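Local coordinates for DNA-binding protein (Silicibacter pomeroyi, PDB 3EUS), which probably binds DNA through a helix-turn-helix domain of the XRE/Cro-C1 type, at residues C16-Q21 and S73-T78; L28-L33 and K46-E51; S42-V47 and A60-A65. All coordinates share one frame; numbering follows the deposited sequence.

Contact 1 (C16-Q21 and S73-T78); sequences CQRLRQ and SEIVAT
In this all-helical XRE-type domain the first long helix, 10-25, is paired with the last one, 72-81, and Arg-18 bridges them to Glu-74 and Ile-75. The backbones come close here, CA of Arg-18 lying 7.3 Å from CA of Ile-75, so the long side chain of Arg-18, which starts out toward helix 72-81, has to bend to fit between the two. CG stands anti to the carbonyl carbon, and further bends at chi2 and chi3 lay the guanidinium flat over Ile-75. CG1 of Ile-75 sits beneath the middle of that plane, 3.6 Å from CZ of Arg-18, while CD1 of the isoleucine reaches back to CB of Arg-18 at 3.9 Å. A branched aliphatic residue suits the spot: it is buried, it touches Met-63 of helix 56-65 on the core side, and it offers a greasy surface on which the apolar face of a guanidinium can rest.

The edge of the same group serves the charge. NH1 and NH2 of Arg-18 both reach OE1 of Glu-74, each at 3.0 Å, in an end-on grip on one oxygen. Neither bond is straight, the N-H...O angles being 142° and 143°, as expected when two donors share a single acceptor atom. OE1 lies close to the guanidinium plane, but the carboxylate itself is turned by 47° against it. Glu-74, extended beyond CG, reaches in from the solvent side. NH1 also bonds to Tyr-14 OH, one turn earlier on helix 10-25.

Arginine thus divides its chemistry between face and edge: the salt bridge and the tyrosine bond probably restrain the guanidinium from turning, and the partly exposed charge is probably balanced by Glu-74 while its flat side shields the isoleucine.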
loop_
_atom_site.group_PDB
_atom_site.type_symbol
_atom_site.label_atom_id
_atom_site.label_comp_id
_atom_site.label_asym_id
_atom_site.label_seq_id
_atom_site.Cartn_x
_atom_site.Cartn_y
_atom_site.Cartn_z
ATOM N N CYS A 16 0.954 -4.905 -9.390
ATOM C CA CYS A 16 1.388 -6.279 -9.420
ATOM C C CYS A 16 2.619 -6.414 -10.252
ATOM O O CYS A 16 3.504 -7.188 -9.890
ATOM C CB CYS A 16 0.283 -7.177 -9.897
ATOM S SG CYS A 16 -0.853 -7.415 -8.480
ATOM N N GLN A 17 2.670 -5.687 -11.365
ATOM C CA GLN A 17 3.853 -5.671 -12.191
ATOM C C GLN A 17 5.066 -5.200 -11.373
ATOM O O GLN A 17 6.163 -5.769 -11.457
ATOM C CB GLN A 17 3.594 -4.766 -13.446
ATOM C CG GLN A 17 4.785 -4.426 -14.237
ATOM C CD GLN A 17 5.554 -5.608 -14.742
ATOM O OE1 GLN A 17 6.784 -5.508 -14.984
ATOM N NE2 GLN A 17 4.857 -6.721 -14.977
ATOM N N ARG A 18 4.896 -4.115 -10.647
ATOM C CA ARG A 18 5.995 -3.575 -9.811
ATOM C C ARG A 18 6.381 -4.513 -8.686
ATOM O O ARG A 18 7.579 -4.600 -8.374
ATOM C CB ARG A 18 5.660 -2.202 -9.206
ATOM C CG ARG A 18 5.471 -1.081 -10.175
ATOM C CD ARG A 18 6.660 -0.953 -11.210
ATOM N NE ARG A 18 7.890 -0.590 -10.501
ATOM C CZ ARG A 18 8.362 0.660 -10.367
ATOM N NH1 ARG A 18 7.691 1.696 -10.844
ATOM N NH2 ARG A 18 9.532 0.860 -9.772
ATOM N N LEU A 19 5.424 -5.217 -8.093
ATOM C CA LEU A 19 5.762 -6.184 -7.018
ATOM C C LEU A 19 6.634 -7.280 -7.591
ATOM O O LEU A 19 7.698 -7.660 -7.037
ATOM C CB LEU A 19 4.514 -6.745 -6.440
ATOM C CG LEU A 19 3.748 -5.806 -5.519
ATOM C CD1 LEU A 19 2.429 -6.487 -5.146
ATOM C CD2 LEU A 19 4.610 -5.485 -4.320
ATOM N N ARG A 20 6.214 -7.788 -8.734
ATOM C CA ARG A 20 6.966 -8.863 -9.378
ATOM C C ARG A 20 8.334 -8.359 -9.819
ATOM O O ARG A 20 9.331 -9.067 -9.681
ATOM C CB ARG A 20 6.185 -9.465 -10.588
ATOM C CG ARG A 20 6.970 -10.482 -11.384
ATOM C CD ARG A 20 6.183 -11.050 -12.630
ATOM N NE ARG A 20 5.415 -10.010 -13.335
ATOM C CZ ARG A 20 4.082 -9.857 -13.223
ATOM N NH1 ARG A 20 3.339 -10.739 -12.523
ATOM N NH2 ARG A 20 3.460 -8.888 -13.900
ATOM N N GLN A 21 8.392 -7.174 -10.424
ATOM C CA GLN A 21 9.664 -6.689 -10.944
ATOM C C GLN A 21 10.655 -6.382 -9.801
ATOM O O GLN A 21 11.857 -6.666 -9.938
ATOM C CB GLN A 21 9.450 -5.478 -11.874
ATOM C CG GLN A 21 10.400 -5.410 -13.121
ATOM C CD GLN A 21 10.557 -6.713 -13.902
ATOM O OE1 GLN A 21 9.592 -7.248 -14.499
ATOM N NE2 GLN A 21 11.790 -7.236 -13.920
ATOM N N SER A 73 8.215 5.403 -3.364
ATOM C CA SER A 73 7.583 6.696 -3.640
ATOM C C SER A 73 7.077 6.739 -5.103
ATOM O O SER A 73 5.983 7.201 -5.386
ATOM C CB SER A 73 8.561 7.838 -3.316
ATOM O OG SER A 73 7.967 9.033 -3.635
ATOM N N GLU A 74 7.892 6.259 -6.024
ATOM C CA GLU A 74 7.544 6.220 -7.440
ATOM C C GLU A 74 6.323 5.337 -7.709
ATOM O O GLU A 74 5.454 5.748 -8.432
ATOM C CB GLU A 74 8.715 5.682 -8.199
ATOM C CG GLU A 74 8.673 5.677 -9.743
ATOM C CD GLU A 74 9.931 4.937 -10.285
ATOM O OE1 GLU A 74 9.881 3.696 -10.536
ATOM O OE2 GLU A 74 10.986 5.587 -10.410
ATOM N N ILE A 75 6.325 4.138 -7.153
ATOM C CA ILE A 75 5.186 3.178 -7.295
ATOM C C ILE A 75 3.860 3.840 -6.830
ATOM O O ILE A 75 2.881 3.907 -7.577
ATOM C CB ILE A 75 5.471 1.896 -6.539
ATOM C CG1 ILE A 75 6.684 1.158 -7.184
ATOM C CG2 ILE A 75 4.177 0.996 -6.488
ATOM C CD1 ILE A 75 7.218 0.001 -6.374
ATOM N N VAL A 76 3.889 4.421 -5.634
ATOM C CA VAL A 76 2.691 4.962 -5.003
ATOM C C VAL A 76 2.229 6.229 -5.733
ATOM O O VAL A 76 1.053 6.376 -6.031
ATOM C CB VAL A 76 2.955 5.226 -3.486
ATOM C CG1 VAL A 76 1.792 6.081 -2.854
ATOM C CG2 VAL A 76 3.279 3.964 -2.701
ATOM N N ALA A 77 3.165 7.106 -6.136
ATOM C CA ALA A 77 2.793 8.296 -6.893
ATOM C C ALA A 77 2.194 7.933 -8.250
ATOM O O ALA A 77 1.279 8.607 -8.720
ATOM C CB ALA A 77 4.039 9.240 -7.110
ATOM N N THR A 78 2.773 6.917 -8.899
ATOM C CA THR A 78 2.286 6.488 -10.235
ATOM C C THR A 78 0.871 5.933 -10.104
ATOM O O THR A 78 -0.041 6.280 -10.919
ATOM C CB THR A 78 3.281 5.493 -10.898
ATOM O OG1 THR A 78 4.557 6.122 -10.991
ATOM C CG2 THR A 78 2.865 5.133 -12.330
#

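Contact 2 (L28-L33 and K46-E51); sequences LTQADL and KVETRE
Gln-30 and Glu-48 join the two helices of the helix-turn-helix, 30-36 and 41-48, through one side-chain hydrogen bond. NE2 of Gln-30 donates a hydrogen bond to OE1 of Glu-48 at 3.0 Å, and the N-H...O angle of 167° makes the bond nearly straight. The acceptor lies almost in the amide plane, yet the amide approaches from above the carboxylate, 47° out of that plane. Both chains leave their helices with CG anti to the carbonyl carbon (chi1 -65° in each) and run on extended, which lets two side chains span backbones whose nearest CA atoms, those of Gln-30 and Glu-48, are 9.4 Å apart.

The packed side is that of the glutamate. Glu-48 is buried, touches Trp-62, and has its second oxygen, OE2, in a salt bridge with Arg-23 NE; glutamine suits its place because its neutral amide adds a donor, without a second charge, to a carboxylate that is probably balanced mainly by that arginine. Leu-33 packs on Trp-62 beside it.

The looser side lies at the two chain turns, where Thr-29 and Thr-49 are exposed. Thr-29 and Asp-32 form a capping box at the start of helix 30-36: Thr-29 OG1 accepts from Asp-32 N at 3.0 Å, and Asp-32 OD2 accepts from Thr-29 N at 3.1 Å. Helix 41-48 ends in a Schellman motif, with Glu-51 N bonded to Lys-46 O at 2.8 Å and a weak bond from Arg-50 N to Val-47 O; Arg-50 takes the positive phi that this ending requires.

Arg-23, on helix 10-25, touches both Gln-30 and Leu-33, and Trp-62 belongs to helix 56-65, so the pair sits where four helices converge.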
loop_
_atom_site.group_PDB
_atom_site.type_symbol
_atom_site.label_atom_id
_atom_site.label_comp_id
_atom_site.label_asym_id
_atom_site.label_seq_id
_atom_site.Cartn_x
_atom_site.Cartn_y
_atom_site.Cartn_z
ATOM N N LEU A 28 15.286 -12.975 -6.786
ATOM C CA LEU A 28 14.580 -13.896 -5.913
ATOM C C LEU A 28 13.535 -14.653 -6.687
ATOM O O LEU A 28 12.828 -14.047 -7.500
ATOM C CB LEU A 28 13.836 -13.141 -4.793
ATOM C CG LEU A 28 14.617 -12.273 -3.806
ATOM C CD1 LEU A 28 13.718 -11.387 -2.879
ATOM C CD2 LEU A 28 15.516 -13.156 -2.981
ATOM N N THR A 29 13.400 -15.954 -6.377
ATOM C CA THR A 29 12.311 -16.747 -6.885
ATOM C C THR A 29 11.107 -16.414 -6.027
ATOM O O THR A 29 11.258 -15.837 -4.960
ATOM C CB THR A 29 12.600 -18.273 -6.737
ATOM O OG1 THR A 29 12.745 -18.602 -5.358
ATOM C CG2 THR A 29 13.872 -18.657 -7.510
ATOM N N GLN A 30 9.914 -16.805 -6.448
ATOM C CA GLN A 30 8.778 -16.653 -5.555
ATOM C C GLN A 30 8.998 -17.332 -4.169
ATOM O O GLN A 30 8.673 -16.739 -3.136
ATOM C CB GLN A 30 7.518 -17.150 -6.217
ATOM C CG GLN A 30 7.107 -16.316 -7.444
ATOM C CD GLN A 30 5.893 -16.870 -8.115
ATOM O OE1 GLN A 30 5.715 -18.085 -8.158
ATOM N NE2 GLN A 30 5.042 -16.000 -8.615
ATOM N N ALA A 31 9.585 -18.531 -4.171
ATOM C CA ALA A 31 9.902 -19.257 -2.939
ATOM C C ALA A 31 10.844 -18.484 -2.008
ATOM O O ALA A 31 10.625 -18.475 -0.788
ATOM C CB ALA A 31 10.494 -20.647 -3.257
ATOM N N ASP A 32 11.893 -17.902 -2.606
ATOM C CA ASP A 32 12.948 -17.152 -1.898
ATOM C C ASP A 32 12.338 -15.945 -1.184
ATOM O O ASP A 32 12.631 -15.675 -0.010
ATOM C CB ASP A 32 13.974 -16.613 -2.895
ATOM C CG ASP A 32 14.913 -17.670 -3.467
ATOM O OD1 ASP A 32 15.158 -18.731 -2.822
ATOM O OD2 ASP A 32 15.468 -17.360 -4.564
ATOM N N LEU A 33 11.460 -15.243 -1.908
ATOM C CA LEU A 33 10.805 -14.068 -1.381
ATOM C C LEU A 33 9.838 -14.489 -0.274
ATOM O O LEU A 33 9.811 -13.849 0.790
ATOM C CB LEU A 33 10.099 -13.231 -2.468
ATOM C CG LEU A 33 9.325 -12.022 -1.928
ATOM C CD1 LEU A 33 10.202 -11.077 -1.000
ATOM C CD2 LEU A 33 8.536 -11.215 -3.031
ATOM N N LYS A 46 0.158 -15.798 -5.583
ATOM C CA LYS A 46 -1.187 -15.267 -5.579
ATOM C C LYS A 46 -1.221 -13.754 -5.621
ATOM O O LYS A 46 -2.027 -13.163 -6.362
ATOM C CB LYS A 46 -2.006 -15.784 -4.408
ATOM C CG LYS A 46 -2.464 -17.210 -4.613
ATOM C CD LYS A 46 -3.134 -17.771 -3.354
ATOM C CE LYS A 46 -3.804 -19.109 -3.634
ATOM N NZ LYS A 46 -4.780 -19.475 -2.595
ATOM N N VAL A 47 -0.357 -13.096 -4.851
ATOM C CA VAL A 47 -0.319 -11.653 -4.924
ATOM C C VAL A 47 0.030 -11.164 -6.342
ATOM O O VAL A 47 -0.569 -10.206 -6.853
ATOM C CB VAL A 47 0.671 -11.100 -3.858
ATOM C CG1 VAL A 47 1.073 -9.653 -4.157
ATOM C CG2 VAL A 47 0.058 -11.263 -2.420
ATOM N N GLU A 48 1.045 -11.757 -6.942
ATOM C CA GLU A 48 1.510 -11.355 -8.274
ATOM C C GLU A 48 0.510 -11.535 -9.425
ATOM O O GLU A 48 0.545 -10.777 -10.422
ATOM C CB GLU A 48 2.827 -12.067 -8.585
ATOM C CG GLU A 48 3.946 -11.577 -7.595
ATOM C CD GLU A 48 5.322 -12.084 -7.972
ATOM O OE1 GLU A 48 5.380 -12.981 -8.813
ATOM O OE2 GLU A 48 6.355 -11.593 -7.455
ATOM N N THR A 49 -0.352 -12.532 -9.301
ATOM C CA THR A 49 -1.339 -12.842 -10.310
ATOM C C THR A 49 -2.745 -12.372 -9.910
ATOM O O THR A 49 -3.739 -12.814 -10.488
ATOM C CB THR A 49 -1.293 -14.334 -10.605
ATOM O OG1 THR A 49 -1.592 -15.088 -9.429
ATOM C CG2 THR A 49 0.098 -14.699 -11.075
ATOM N N ARG A 50 -2.811 -11.483 -8.912
ATOM C CA ARG A 50 -4.013 -10.744 -8.556
ATOM C C ARG A 50 -5.073 -11.717 -8.001
ATOM O O ARG A 50 -6.278 -11.600 -8.264
ATOM C CB ARG A 50 -4.506 -9.956 -9.786
ATOM C CG ARG A 50 -3.451 -8.925 -10.245
ATOM C CD ARG A 50 -3.672 -8.297 -11.582
ATOM N NE ARG A 50 -3.797 -9.249 -12.648
ATOM C CZ ARG A 50 -4.933 -9.645 -13.189
ATOM N NH1 ARG A 50 -6.086 -9.076 -12.826
ATOM N NH2 ARG A 50 -4.909 -10.581 -14.119
ATOM N N GLU A 51 -4.572 -12.739 -7.327
ATOM C CA GLU A 51 -5.378 -13.764 -6.668
ATOM C C GLU A 51 -5.472 -13.544 -5.145
ATOM O O GLU A 51 -6.273 -14.224 -4.473
ATOM C CB GLU A 51 -4.792 -15.131 -6.957
ATOM C CG GLU A 51 -5.315 -15.740 -8.277
ATOM C CD GLU A 51 -4.634 -17.027 -8.639
ATOM O OE1 GLU A 51 -4.294 -17.788 -7.718
ATOM O OE2 GLU A 51 -4.448 -17.303 -9.842
#

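Contact 3 (S42-V47 and A60-A65); sequences SFVAKV and AKWMAA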
loop_
_atom_site.group_PDB
_atom_site.type_symbol
_atom_site.label_atom_id
_atom_site.label_comp_id
_atom_site.label_asym_id
_atom_site.label_seq_id
_atom_site.Cartn_x
_atom_site.Cartn_y
_atom_site.Cartn_z
ATOM N N SER A 42 2.874 -19.841 -2.234
ATOM C CA SER A 42 1.543 -19.488 -2.772
ATOM C C SER A 42 1.122 -18.057 -2.484
ATOM O O SER A 42 0.423 -17.449 -3.288
ATOM C CB SER A 42 0.468 -20.475 -2.264
ATOM O OG SER A 42 0.186 -20.305 -0.877
ATOM N N PHE A 43 1.588 -17.484 -1.374
ATOM C CA PHE A 43 1.321 -16.088 -1.085
ATOM C C PHE A 43 1.877 -15.155 -2.144
ATOM O O PHE A 43 1.138 -14.311 -2.669
ATOM C CB PHE A 43 1.858 -15.703 0.315
ATOM C CG PHE A 43 1.795 -14.225 0.612
ATOM C CD1 PHE A 43 0.617 -13.639 1.043
ATOM C CD2 PHE A 43 2.915 -13.430 0.494
ATOM C CE1 PHE A 43 0.563 -12.286 1.347
ATOM C CE2 PHE A 43 2.870 -12.051 0.806
ATOM C CZ PHE A 43 1.704 -11.472 1.207
ATOM N N VAL A 44 3.153 -15.349 -2.479
ATOM C CA VAL A 44 3.824 -14.571 -3.501
ATOM C C VAL A 44 3.172 -14.796 -4.876
ATOM O O VAL A 44 2.849 -13.818 -5.552
ATOM C CB VAL A 44 5.315 -14.843 -3.535
ATOM C CG1 VAL A 44 6.023 -14.110 -4.748
ATOM C CG2 VAL A 44 5.934 -14.384 -2.190
ATOM N N ALA A 45 2.965 -16.048 -5.254
ATOM C CA ALA A 45 2.314 -16.332 -6.556
ATOM C C ALA A 45 0.938 -15.670 -6.640
ATOM O O ALA A 45 0.588 -15.051 -7.670
ATOM C CB ALA A 45 2.181 -17.843 -6.804
ATOM N N LYS A 46 0.158 -15.798 -5.583
ATOM C CA LYS A 46 -1.187 -15.267 -5.579
ATOM C C LYS A 46 -1.221 -13.754 -5.621
ATOM O O LYS A 46 -2.027 -13.163 -6.362
ATOM C CB LYS A 46 -2.006 -15.784 -4.408
ATOM C CG LYS A 46 -2.464 -17.210 -4.613
ATOM C CD LYS A 46 -3.134 -17.771 -3.354
ATOM C CE LYS A 46 -3.804 -19.109 -3.634
ATOM N NZ LYS A 46 -4.780 -19.475 -2.595
ATOM N N VAL A 47 -0.357 -13.096 -4.851
ATOM C CA VAL A 47 -0.319 -11.653 -4.924
ATOM C C VAL A 47 0.030 -11.164 -6.342
ATOM O O VAL A 47 -0.569 -10.206 -6.853
ATOM C CB VAL A 47 0.671 -11.100 -3.858
ATOM C CG1 VAL A 47 1.073 -9.653 -4.157
ATOM C CG2 VAL A 47 0.058 -11.263 -2.420
ATOM N N ALA A 60 4.881 -2.881 2.485
ATOM C CA ALA A 60 6.122 -2.428 3.094
ATOM C C ALA A 60 7.079 -3.597 3.274
ATOM O O ALA A 60 8.275 -3.486 2.950
ATOM C CB ALA A 60 5.809 -1.668 4.474
ATOM N N LYS A 61 6.596 -4.716 3.826
ATOM C CA LYS A 61 7.484 -5.818 4.094
ATOM C C LYS A 61 8.034 -6.445 2.790
ATOM O O LYS A 61 9.189 -6.854 2.713
ATOM C CB LYS A 61 6.767 -6.863 4.940
ATOM C CG LYS A 61 6.483 -6.400 6.438
ATOM C CD LYS A 61 5.579 -7.409 7.118
ATOM C CE LYS A 61 5.301 -7.065 8.611
ATOM N NZ LYS A 61 4.502 -8.110 9.356
ATOM N N TRP A 62 7.178 -6.571 1.817
ATOM C CA TRP A 62 7.546 -7.149 0.469
ATOM C C TRP A 62 8.645 -6.268 -0.136
ATOM O O TRP A 62 9.671 -6.748 -0.603
ATOM C CB TRP A 62 6.320 -7.105 -0.438
ATOM C CG TRP A 62 6.447 -7.708 -1.824
ATOM C CD1 TRP A 62 7.176 -7.227 -2.872
ATOM C CD2 TRP A 62 5.683 -8.794 -2.340
ATOM N NE1 TRP A 62 6.956 -7.988 -4.002
ATOM C CE2 TRP A 62 6.051 -8.963 -3.703
ATOM C CE3 TRP A 62 4.755 -9.666 -1.788
ATOM C CZ2 TRP A 62 5.522 -9.972 -4.496
ATOM C CZ3 TRP A 62 4.208 -10.634 -2.583
ATOM C CH2 TRP A 62 4.602 -10.784 -3.939
ATOM N N MET A 63 8.421 -4.953 -0.157
ATOM C CA MET A 63 9.374 -4.065 -0.792
ATOM C C MET A 63 10.704 -4.050 -0.051
ATOM O O MET A 63 11.734 -4.043 -0.665
ATOM C CB MET A 63 8.775 -2.649 -0.968
ATOM C CG MET A 63 7.609 -2.642 -1.995
ATOM S SD MET A 63 7.901 -3.293 -3.666
ATOM C CE MET A 63 9.215 -2.215 -4.259
ATOM N N ALA A 64 10.671 -4.077 1.276
ATOM C CA ALA A 64 11.887 -4.194 2.059
ATOM C C ALA A 64 12.627 -5.488 1.827
ATOM O O ALA A 64 13.873 -5.483 1.780
ATOM C CB ALA A 64 11.571 -4.072 3.618
ATOM N N ALA A 65 11.904 -6.577 1.704
ATOM C CA ALA A 65 12.526 -7.898 1.430
ATOM C C ALA A 65 13.156 -7.949 0.046
ATOM O O ALA A 65 14.077 -8.728 -0.175
ATOM C CB ALA A 65 11.501 -9.060 1.597
#
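Trp-62 of helix 56-65 drives the benzo end of its indole into the side of helix 41-48, where Phe-43, Val-44 and Val-47 receive it. CG1 of Val-47 lies 3.6 Å from CZ3 of Trp-62, and CG1 of Val-44 lies 3.7 Å from CH2. CE2 of Phe-43 meets the rim of the indole near its plane, 3.9 Å from CZ3. The short valines leave room for a broad ring, and with CG anti to the backbone N (chi1 -177°) Trp-62 bridges segments 42-47 and 60-65, whose axes come no closer than 13.4 Å and run at 104°.

Farther out, Val-47 CG2 lies over one face of Phe-43 toward its rim, and Lys-39 makes a cation-pi contact with that phenylalanine. Leu-33 packs on the tryptophan, whose NE1 is hydrogen-bonded to Leu-19 O on helix 10-25. Replacing Trp-62 by an alanine would probably open a gap between Phe-43 and the two valines and leave Leu-19 O without this donor.

No hydrogen bond crosses the contact: helix 41-48, the probable recognition helix by analogy with relatives, packs on helix 56-65 through apolar side chains, and the indole's one polar atom is satisfied by a backbone carbonyl.

In the fold
From the N terminus the chain enters helix 10-25, whose middle meets helix 72-81, near the C terminus; contact 1 therefore closes the longest loop, with 51 residues between its segments, and the other two nest inside it. Contact 2 closes a short loop from helix 30-36 to helix 41-48. Contact 3 starts on that second helix, sharing Lys-46 and Val-47 with contact 2, and closes the next loop at helix 56-65. Contacts 2 and 3 are near neighbours, their centres about 6 Å apart, whereas the centre of contact 1 lies about 15 Å and 13 Å from theirs. Leu-19 links the sites by touching Val-47, and contacts 1 and 3 both border the second subunit.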